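Local atomic coordinates of beta-lactamase (Burkholderia cenocepacia, PDB entry 5E2G), a protein that probably hydrolyses the beta-lactam ring of antibiotics to give substituted beta-amino acids, in the manner of class C beta-lactamases. Residues D8-Q13 against F39-M44; R12-L17 against P24-G29. One frame throughout, in Å; residues are numbered along the deposited sequence.

Contact 1: D8-Q13 against F39-M44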
ATOM      1  N   ASP A   8      -2.924 -24.227 -10.459  1.00 42.77           N
ATOM      2  CA  ASP A   8      -4.124 -24.901  -9.975  1.00 44.99           C
ATOM      3  C   ASP A   8      -4.461 -24.456  -8.565  1.00 40.69           C
ATOM      4  O   ASP A   8      -5.632 -24.225  -8.244  1.00 42.03           O
ATOM      5  CB  ASP A   8      -3.944 -26.417 -10.016  1.00 56.77           C
ATOM      6  CG  ASP A   8      -3.615 -26.931 -11.400  1.00 68.67           C
ATOM      7  OD1 ASP A   8      -3.756 -26.159 -12.377  1.00 72.55           O
ATOM      8  OD2 ASP A   8      -3.215 -28.112 -11.509  1.00 72.03           O
ATOM      9  N   THR A   9      -3.446 -24.329  -7.709  1.00 38.06           N
ATOM     10  CA  THR A   9      -3.679 -23.882  -6.341  1.00 38.36           C
ATOM     11  C   THR A   9      -4.318 -22.499  -6.320  1.00 37.47           C
ATOM     12  O   THR A   9      -5.276 -22.255  -5.575  1.00 36.50           O
ATOM     13  CB  THR A   9      -2.367 -23.872  -5.557  1.00 37.29           C
ATOM     14  OG1 THR A   9      -1.775 -25.175  -5.587  1.00 40.55           O
ATOM     15  CG2 THR A   9      -2.622 -23.464  -4.119  1.00 33.66           C
ATOM     16  N   VAL A  10      -3.796 -21.576  -7.131  1.00 32.88           N
ATOM     17  CA  VAL A  10      -4.374 -20.238  -7.189  1.00 30.36           C
ATOM     18  C   VAL A  10      -5.787 -20.303  -7.747  1.00 30.00           C
ATOM     19  O   VAL A  10      -6.734 -19.766  -7.157  1.00 30.50           O
ATOM     20  CB  VAL A  10      -3.477 -19.300  -8.017  1.00 28.47           C
ATOM     21  CG1 VAL A  10      -4.215 -18.022  -8.359  1.00 24.30           C
ATOM     22  CG2 VAL A  10      -2.208 -18.977  -7.251  1.00 29.66           C
ATOM     23  N   THR A  11      -5.950 -20.994  -8.876  1.00 30.86           N
ATOM     24  CA  THR A  11      -7.234 -21.021  -9.569  1.00 33.93           C
ATOM     25  C   THR A  11      -8.353 -21.491  -8.653  1.00 34.91           C
ATOM     26  O   THR A  11      -9.456 -20.933  -8.675  1.00 36.07           O
ATOM     27  CB  THR A  11      -7.144 -21.922 -10.801  1.00 35.51           C
ATOM     28  OG1 THR A  11      -6.085 -21.466 -11.653  1.00 37.87           O
ATOM     29  CG2 THR A  11      -8.450 -21.899 -11.570  1.00 33.66           C
ATOM     30  N   ARG A  12      -8.085 -22.505  -7.826  1.00 34.73           N
ATOM     31  CA  ARG A  12      -9.115 -23.030  -6.939  1.00 35.36           C
ATOM     32  C   ARG A  12      -9.608 -21.988  -5.946  1.00 39.92           C
ATOM     33  O   ARG A  12     -10.712 -22.133  -5.412  1.00 43.11           O
ATOM     34  CB  ARG A  12      -8.599 -24.265  -6.200  1.00 32.25           C
ATOM     35  CG  ARG A  12      -8.258 -25.419  -7.120  1.00 35.92           C
ATOM     36  CD  ARG A  12      -8.089 -26.728  -6.361  1.00 43.57           C
ATOM     37  NE  ARG A  12      -6.861 -27.418  -6.751  1.00 48.06           N
ATOM     38  CZ  ARG A  12      -5.721 -27.352  -6.068  1.00 51.18           C
ATOM     39  NH1 ARG A  12      -5.652 -26.633  -4.950  1.00 51.68           N
ATOM     40  NH2 ARG A  12      -4.648 -28.009  -6.497  1.00 50.94           N
ATOM     41  N   GLN A  13      -8.825 -20.939  -5.690  1.00 38.67           N
ATOM     42  CA  GLN A  13      -9.290 -19.842  -4.849  1.00 34.55           C
ATOM     43  C   GLN A  13      -9.896 -18.707  -5.667  1.00 36.22           C
ATOM     44  O   GLN A  13     -10.947 -18.166  -5.302  1.00 38.52           O
ATOM     45  CB  GLN A  13      -8.135 -19.296  -4.006  1.00 29.60           C
ATOM     46  CG  GLN A  13      -7.433 -20.328  -3.166  1.00 29.43           C
ATOM     47  CD  GLN A  13      -8.335 -20.915  -2.110  1.00 32.89           C
ATOM     48  OE1 GLN A  13      -9.121 -20.204  -1.478  1.00 32.74           O
ATOM     49  NE2 GLN A  13      -8.233 -22.226  -1.913  1.00 35.26           N
ATOM     50  N   PHE A  39      -0.160 -14.991 -12.714  1.00 22.73           N
ATOM     51  CA  PHE A  39      -1.262 -15.744 -13.297  1.00 23.74           C
ATOM     52  C   PHE A  39      -2.409 -14.786 -13.579  1.00 25.07           C
ATOM     53  O   PHE A  39      -2.943 -14.169 -12.649  1.00 23.43           O
ATOM     54  CB  PHE A  39      -1.710 -16.859 -12.352  1.00 24.11           C
ATOM     55  CG  PHE A  39      -0.597 -17.773 -11.931  1.00 26.60           C
ATOM     56  CD1 PHE A  39       0.023 -18.601 -12.857  1.00 28.41           C
ATOM     57  CD2 PHE A  39      -0.163 -17.796 -10.620  1.00 25.88           C
ATOM     58  CE1 PHE A  39       1.047 -19.438 -12.481  1.00 28.97           C
ATOM     59  CE2 PHE A  39       0.858 -18.634 -10.237  1.00 26.87           C
ATOM     60  CZ  PHE A  39       1.468 -19.455 -11.170  1.00 28.18           C
ATOM     61  N   ASP A  40      -2.786 -14.661 -14.851  1.00 24.63           N
ATOM     62  CA  ASP A  40      -3.814 -13.718 -15.270  1.00 25.02           C
ATOM     63  C   ASP A  40      -5.139 -14.441 -15.465  1.00 24.99           C
ATOM     64  O   ASP A  40      -5.172 -15.592 -15.909  1.00 32.97           O
ATOM     65  CB  ASP A  40      -3.411 -12.998 -16.562  1.00 27.76           C
ATOM     66  CG  ASP A  40      -2.248 -12.018 -16.360  1.00 27.79           C
ATOM     67  OD1 ASP A  40      -2.128 -11.433 -15.261  1.00 27.49           O
ATOM     68  OD2 ASP A  40      -1.449 -11.839 -17.303  1.00 29.27           O
ATOM     69  N   TYR A  41      -6.232 -13.758 -15.130  1.00 24.66           N
ATOM     70  CA  TYR A  41      -7.568 -14.330 -15.243  1.00 27.25           C
ATOM     71  C   TYR A  41      -8.537 -13.311 -15.825  1.00 28.19           C
ATOM     72  O   TYR A  41      -8.507 -12.134 -15.458  1.00 27.97           O
ATOM     73  CB  TYR A  41      -8.095 -14.802 -13.883  1.00 25.22           C
ATOM     74  CG  TYR A  41      -7.257 -15.877 -13.235  1.00 27.28           C
ATOM     75  CD1 TYR A  41      -6.148 -15.550 -12.465  1.00 24.20           C
ATOM     76  CD2 TYR A  41      -7.575 -17.217 -13.388  1.00 27.71           C
ATOM     77  CE1 TYR A  41      -5.377 -16.529 -11.870  1.00 28.86           C
ATOM     78  CE2 TYR A  41      -6.815 -18.199 -12.803  1.00 28.05           C
ATOM     79  CZ  TYR A  41      -5.716 -17.852 -12.044  1.00 30.51           C
ATOM     80  OH  TYR A  41      -4.957 -18.843 -11.462  1.00 33.26           O
ATOM     81  N   GLY A  42      -9.404 -13.763 -16.721  1.00 27.02           N
ATOM     82  CA  GLY A  42     -10.506 -12.919 -17.132  1.00 31.25           C
ATOM     83  C   GLY A  42     -10.080 -11.759 -18.020  1.00 31.05           C
ATOM     84  O   GLY A  42      -9.125 -11.853 -18.794  1.00 27.38           O
ATOM     85  N   VAL A  43     -10.812 -10.645 -17.896  1.00 31.37           N
ATOM     86  CA  VAL A  43     -10.799  -9.577 -18.891  1.00 33.23           C
ATOM     87  C   VAL A  43     -10.618  -8.212 -18.232  1.00 32.82           C
ATOM     88  O   VAL A  43     -11.014  -7.991 -17.082  1.00 30.34           O
ATOM     89  CB  VAL A  43     -12.088  -9.595 -19.747  1.00 35.74           C
ATOM     90  CG1 VAL A  43     -12.077 -10.792 -20.698  1.00 36.73           C
ATOM     91  CG2 VAL A  43     -13.325  -9.638 -18.855  1.00 35.23           C
HETATM   92  N   MSE A  44     -10.038  -7.284 -18.998  1.00 32.87           N
HETATM   93  CA  MSE A  44      -9.709  -5.930 -18.553  1.00 31.33           C
HETATM   94  C   MSE A  44     -10.900  -4.994 -18.518  1.00 30.96           C
HETATM   95  O   MSE A  44     -10.916  -4.036 -17.740  1.00 28.64           O
HETATM   96  CB  MSE A  44      -8.665  -5.304 -19.478  1.00 35.35           C
HETATM   97  CG  MSE A  44      -7.332  -6.004 -19.529  1.00 38.74           C
HETATM   98 SE   MSE A  44      -6.097  -5.059 -20.706  0.83 40.77          SE
HETATM   99  CE  MSE A  44      -6.527  -3.228 -20.211  1.00 36.54           C
TER
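Thr11 OG1 is gripped by two groups: it accepts a hydrogen bond from Tyr41 OH, at 2.9 Å, and is hydrogen-bonded to the carbonyl oxygen of Arg7 one helical turn back. The second bond is possible because OG1 sits beside the backbone N (chi1 -57°), where a helical threonine can reach back to that carbonyl. The threonine oxygen meets the tyrosine ring at its edge, in the ring plane, the direction in which a phenol O-H, conjugated with its ring, prefers to point. Beside this polar pair, Val10 makes apolar contacts. Its CG1 methyl approaches the ring obliquely, 4.0 Å from Tyr41 CZ, and lies next to the hydroxyl oxygen, while CG2 comes within 4.1 Å of Phe39 CD2. Branched at CB, Val10 can thus meet two aromatic side chains that both point from the strand toward the helix. Helix 8-13 and strand 39-42 run roughly the same way, their axes 32° apart and 10.2 Å at closest approach, a gap that large rings can span. Arg7 makes a cation-pi contact with Tyr41 and hydrogen-bonds Asp40 O. The tyrosine therefore joins the two elements in two ways, through an apolar ring beside valine and a hydroxyl whose proton is directed at threonine.

Contact 2: R12-L17 against P24-G29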
ATOM      1  N   ARG A  12      -8.085 -22.505  -7.826  1.00 34.73           N
ATOM      2  CA  ARG A  12      -9.115 -23.030  -6.939  1.00 35.36           C
ATOM      3  C   ARG A  12      -9.608 -21.988  -5.946  1.00 39.92           C
ATOM      4  O   ARG A  12     -10.712 -22.133  -5.412  1.00 43.11           O
ATOM      5  CB  ARG A  12      -8.599 -24.265  -6.200  1.00 32.25           C
ATOM      6  CG  ARG A  12      -8.258 -25.419  -7.120  1.00 35.92           C
ATOM      7  CD  ARG A  12      -8.089 -26.728  -6.361  1.00 43.57           C
ATOM      8  NE  ARG A  12      -6.861 -27.418  -6.751  1.00 48.06           N
ATOM      9  CZ  ARG A  12      -5.721 -27.352  -6.068  1.00 51.18           C
ATOM     10  NH1 ARG A  12      -5.652 -26.633  -4.950  1.00 51.68           N
ATOM     11  NH2 ARG A  12      -4.648 -28.009  -6.497  1.00 50.94           N
ATOM     12  N   GLN A  13      -8.825 -20.939  -5.690  1.00 38.67           N
ATOM     13  CA  GLN A  13      -9.290 -19.842  -4.849  1.00 34.55           C
ATOM     14  C   GLN A  13      -9.896 -18.707  -5.667  1.00 36.22           C
ATOM     15  O   GLN A  13     -10.947 -18.166  -5.302  1.00 38.52           O
ATOM     16  CB  GLN A  13      -8.135 -19.296  -4.006  1.00 29.60           C
ATOM     17  CG  GLN A  13      -7.433 -20.328  -3.166  1.00 29.43           C
ATOM     18  CD  GLN A  13      -8.335 -20.915  -2.110  1.00 32.89           C
ATOM     19  OE1 GLN A  13      -9.121 -20.204  -1.478  1.00 32.74           O
ATOM     20  NE2 GLN A  13      -8.233 -22.226  -1.913  1.00 35.26           N
ATOM     21  N   ILE A  14      -9.259 -18.356  -6.779  1.00 34.57           N
ATOM     22  CA  ILE A  14      -9.596 -17.125  -7.484  1.00 33.31           C
ATOM     23  C   ILE A  14     -10.840 -17.299  -8.345  1.00 32.13           C
ATOM     24  O   ILE A  14     -11.675 -16.391  -8.439  1.00 28.81           O
ATOM     25  CB  ILE A  14      -8.381 -16.669  -8.308  1.00 32.05           C
ATOM     26  CG1 ILE A  14      -7.240 -16.279  -7.371  1.00 28.07           C
ATOM     27  CG2 ILE A  14      -8.745 -15.526  -9.207  1.00 33.99           C
ATOM     28  CD1 ILE A  14      -7.675 -15.409  -6.213  1.00 26.82           C
ATOM     29  N   ALA A  15     -10.984 -18.459  -8.984  1.00 35.38           N
ATOM     30  CA  ALA A  15     -12.144 -18.688  -9.845  1.00 34.48           C
ATOM     31  C   ALA A  15     -13.466 -18.548  -9.101  1.00 32.75           C
ATOM     32  O   ALA A  15     -14.353 -17.833  -9.603  1.00 32.06           O
ATOM     33  CB  ALA A  15     -12.014 -20.054 -10.526  1.00 33.76           C
ATOM     34  N   PRO A  16     -13.676 -19.164  -7.930  1.00 35.36           N
ATOM     35  CA  PRO A  16     -14.951 -18.935  -7.233  1.00 35.91           C
ATOM     36  C   PRO A  16     -15.087 -17.516  -6.735  1.00 36.01           C
ATOM     37  O   PRO A  16     -16.196 -16.972  -6.725  1.00 37.93           O
ATOM     38  CB  PRO A  16     -14.911 -19.940  -6.073  1.00 36.64           C
ATOM     39  CG  PRO A  16     -13.807 -20.894  -6.411  1.00 37.78           C
ATOM     40  CD  PRO A  16     -12.815 -20.082  -7.166  1.00 37.74           C
ATOM     41  N   LEU A  17     -13.977 -16.901  -6.324  1.00 34.46           N
ATOM     42  CA  LEU A  17     -14.000 -15.501  -5.921  1.00 32.78           C
ATOM     43  C   LEU A  17     -14.517 -14.613  -7.045  1.00 31.79           C
ATOM     44  O   LEU A  17     -15.430 -13.802  -6.848  1.00 33.70           O
ATOM     45  CB  LEU A  17     -12.597 -15.064  -5.504  1.00 31.86           C
ATOM     46  CG  LEU A  17     -12.349 -14.695  -4.045  1.00 32.52           C
ATOM     47  CD1 LEU A  17     -11.431 -13.490  -3.988  1.00 27.81           C
ATOM     48  CD2 LEU A  17     -13.641 -14.440  -3.284  1.00 34.77           C
ATOM     49  N   PRO A  24     -14.508  -9.131 -13.363  1.00 35.56           N
ATOM     50  CA  PRO A  24     -14.136  -9.456 -14.751  1.00 32.26           C
ATOM     51  C   PRO A  24     -12.738 -10.027 -14.878  1.00 28.10           C
ATOM     52  O   PRO A  24     -12.516 -10.929 -15.696  1.00 27.43           O
ATOM     53  CB  PRO A  24     -14.268  -8.106 -15.472  1.00 32.93           C
ATOM     54  CG  PRO A  24     -15.277  -7.354 -14.661  1.00 33.22           C
ATOM     55  CD  PRO A  24     -15.031  -7.761 -13.232  1.00 33.60           C
ATOM     56  N   GLY A  25     -11.795  -9.549 -14.077  1.00 26.82           N
ATOM     57  CA  GLY A  25     -10.424  -9.987 -14.223  1.00 29.65           C
ATOM     58  C   GLY A  25      -9.640  -9.840 -12.942  1.00 22.55           C
ATOM     59  O   GLY A  25      -9.969  -9.037 -12.063  1.00 21.87           O
HETATM   60  N   MSE A  26      -8.586 -10.642 -12.848  1.00 28.85           N
HETATM   61  CA  MSE A  26      -7.629 -10.571 -11.757  1.00 27.11           C
HETATM   62  C   MSE A  26      -6.242 -10.917 -12.259  1.00 21.27           C
HETATM   63  O   MSE A  26      -6.085 -11.703 -13.178  1.00 22.17           O
HETATM   64  CB  MSE A  26      -7.997 -11.522 -10.615  1.00 24.45           C
HETATM   65  CG  MSE A  26      -9.306 -11.230  -9.945  1.00 27.11           C
HETATM   66 SE   MSE A  26      -9.412 -12.188  -8.278  1.00 31.58          SE
HETATM   67  CE  MSE A  26      -7.997 -11.266  -7.294  1.00 28.84           C
ATOM     68  N   ALA A  27      -5.230 -10.333 -11.640  1.00 20.29           N
ATOM     69  CA  ALA A  27      -3.850 -10.725 -11.862  1.00 23.71           C
ATOM     70  C   ALA A  27      -3.260 -11.112 -10.517  1.00 21.41           C
ATOM     71  O   ALA A  27      -3.402 -10.370  -9.539  1.00 19.06           O
ATOM     72  CB  ALA A  27      -3.046  -9.601 -12.515  1.00 21.65           C
ATOM     73  N   ILE A  28      -2.636 -12.286 -10.463  1.00 22.90           N
ATOM     74  CA  ILE A  28      -2.117 -12.857  -9.227  1.00 22.85           C
ATOM     75  C   ILE A  28      -0.617 -13.026  -9.383  1.00 23.25           C
ATOM     76  O   ILE A  28      -0.160 -13.689 -10.321  1.00 28.23           O
ATOM     77  CB  ILE A  28      -2.766 -14.211  -8.901  1.00 23.84           C
ATOM     78  CG1 ILE A  28      -4.283 -14.179  -9.149  1.00 22.20           C
ATOM     79  CG2 ILE A  28      -2.408 -14.631  -7.487  1.00 20.27           C
ATOM     80  CD1 ILE A  28      -5.056 -13.238  -8.262  1.00 22.14           C
ATOM     81  N   GLY A  29       0.145 -12.448  -8.466  1.00 22.71           N
ATOM     82  CA  GLY A  29       1.587 -12.630  -8.411  1.00 20.74           C
ATOM     83  C   GLY A  29       1.942 -13.492  -7.213  1.00 20.52           C
ATOM     84  O   GLY A  29       1.413 -13.287  -6.119  1.00 20.70           O
TER
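Ile14 and selenomethionine Met26 make the closest approach across this buried contact, with Ile14 CG2 3.5 Å from Met26 SE. The contact is entirely apolar, and Ile14 is the one helix residue at its centre, dividing its branches between two strand residues. Its CG2 methyl, anti to the backbone N (chi1 -66° for CG1), goes to the selenium. The longer branch serves Ile28: the ends of the two isoleucines meet head-on, with Ile14 CG1 3.8 Å from Ile28 CD1 and the two CD1 methyls 4.0 Å apart. Branching at CB lets one isoleucine cover both partners. The long, unbranched Met26 instead bends at its last torsion (chi3 67°), and its side chain lies aslant the isoleucine. Met26 also touches Met18, and Ile28 touches Val10, so the same helix supplies neighbours beyond Ile14 itself.

No hydrogen bond crosses the gap; the helix bonds within itself and the strand to its neighbours in the sheet. In the helix, Pro16 has no amide proton for the turn before, which kinks the helix there, and the following bond, Leu17 N to Gln13 O, is weak at 3.4 Å. The strand is held in its sheet on both sides: Met26 and Ile28 pair through the backbone with Tyr41 and Phe39, Ala27 and Gly29 with Leu337 and Val335. The backbone of the strand is thus engaged in the sheet, and the two side chains that meet Ile14, Met26 and Ile28, bring only hydrocarbon and selenium to it.

Leu17 and Gln13 carry the helix on to helix 344-357, touching Glu346 and Ala350 respectively. N- and C-terminal helices lying together against one face of a large antiparallel sheet are characteristic of the alpha/beta domain shared by serine beta-lactamases and DD-peptidases.

Both contacts start from helix 3-21 and end on one antiparallel sheet, their centres about 4 Å apart. Along the chain the helix comes first, then strand 25-32, reached by contact 2, then strand 35-42, reached by contact 1. These two strands form a hairpin at one end of the sheet, with 35-42 the outermost strand there. A probable backbone hydrogen bond, Val43 N to Pro24 O at 2.8 Å, and packing of Tyr41 against Ile28 join the two contacts directly. The N-terminal helix is laid over the hairpin, at a shallow angle to strand 39-42: Val10 and Thr11 meet strand 35-42, Ile14 meets strand 25-32, and Val10 reaches both. It thus covers this edge of the sheet.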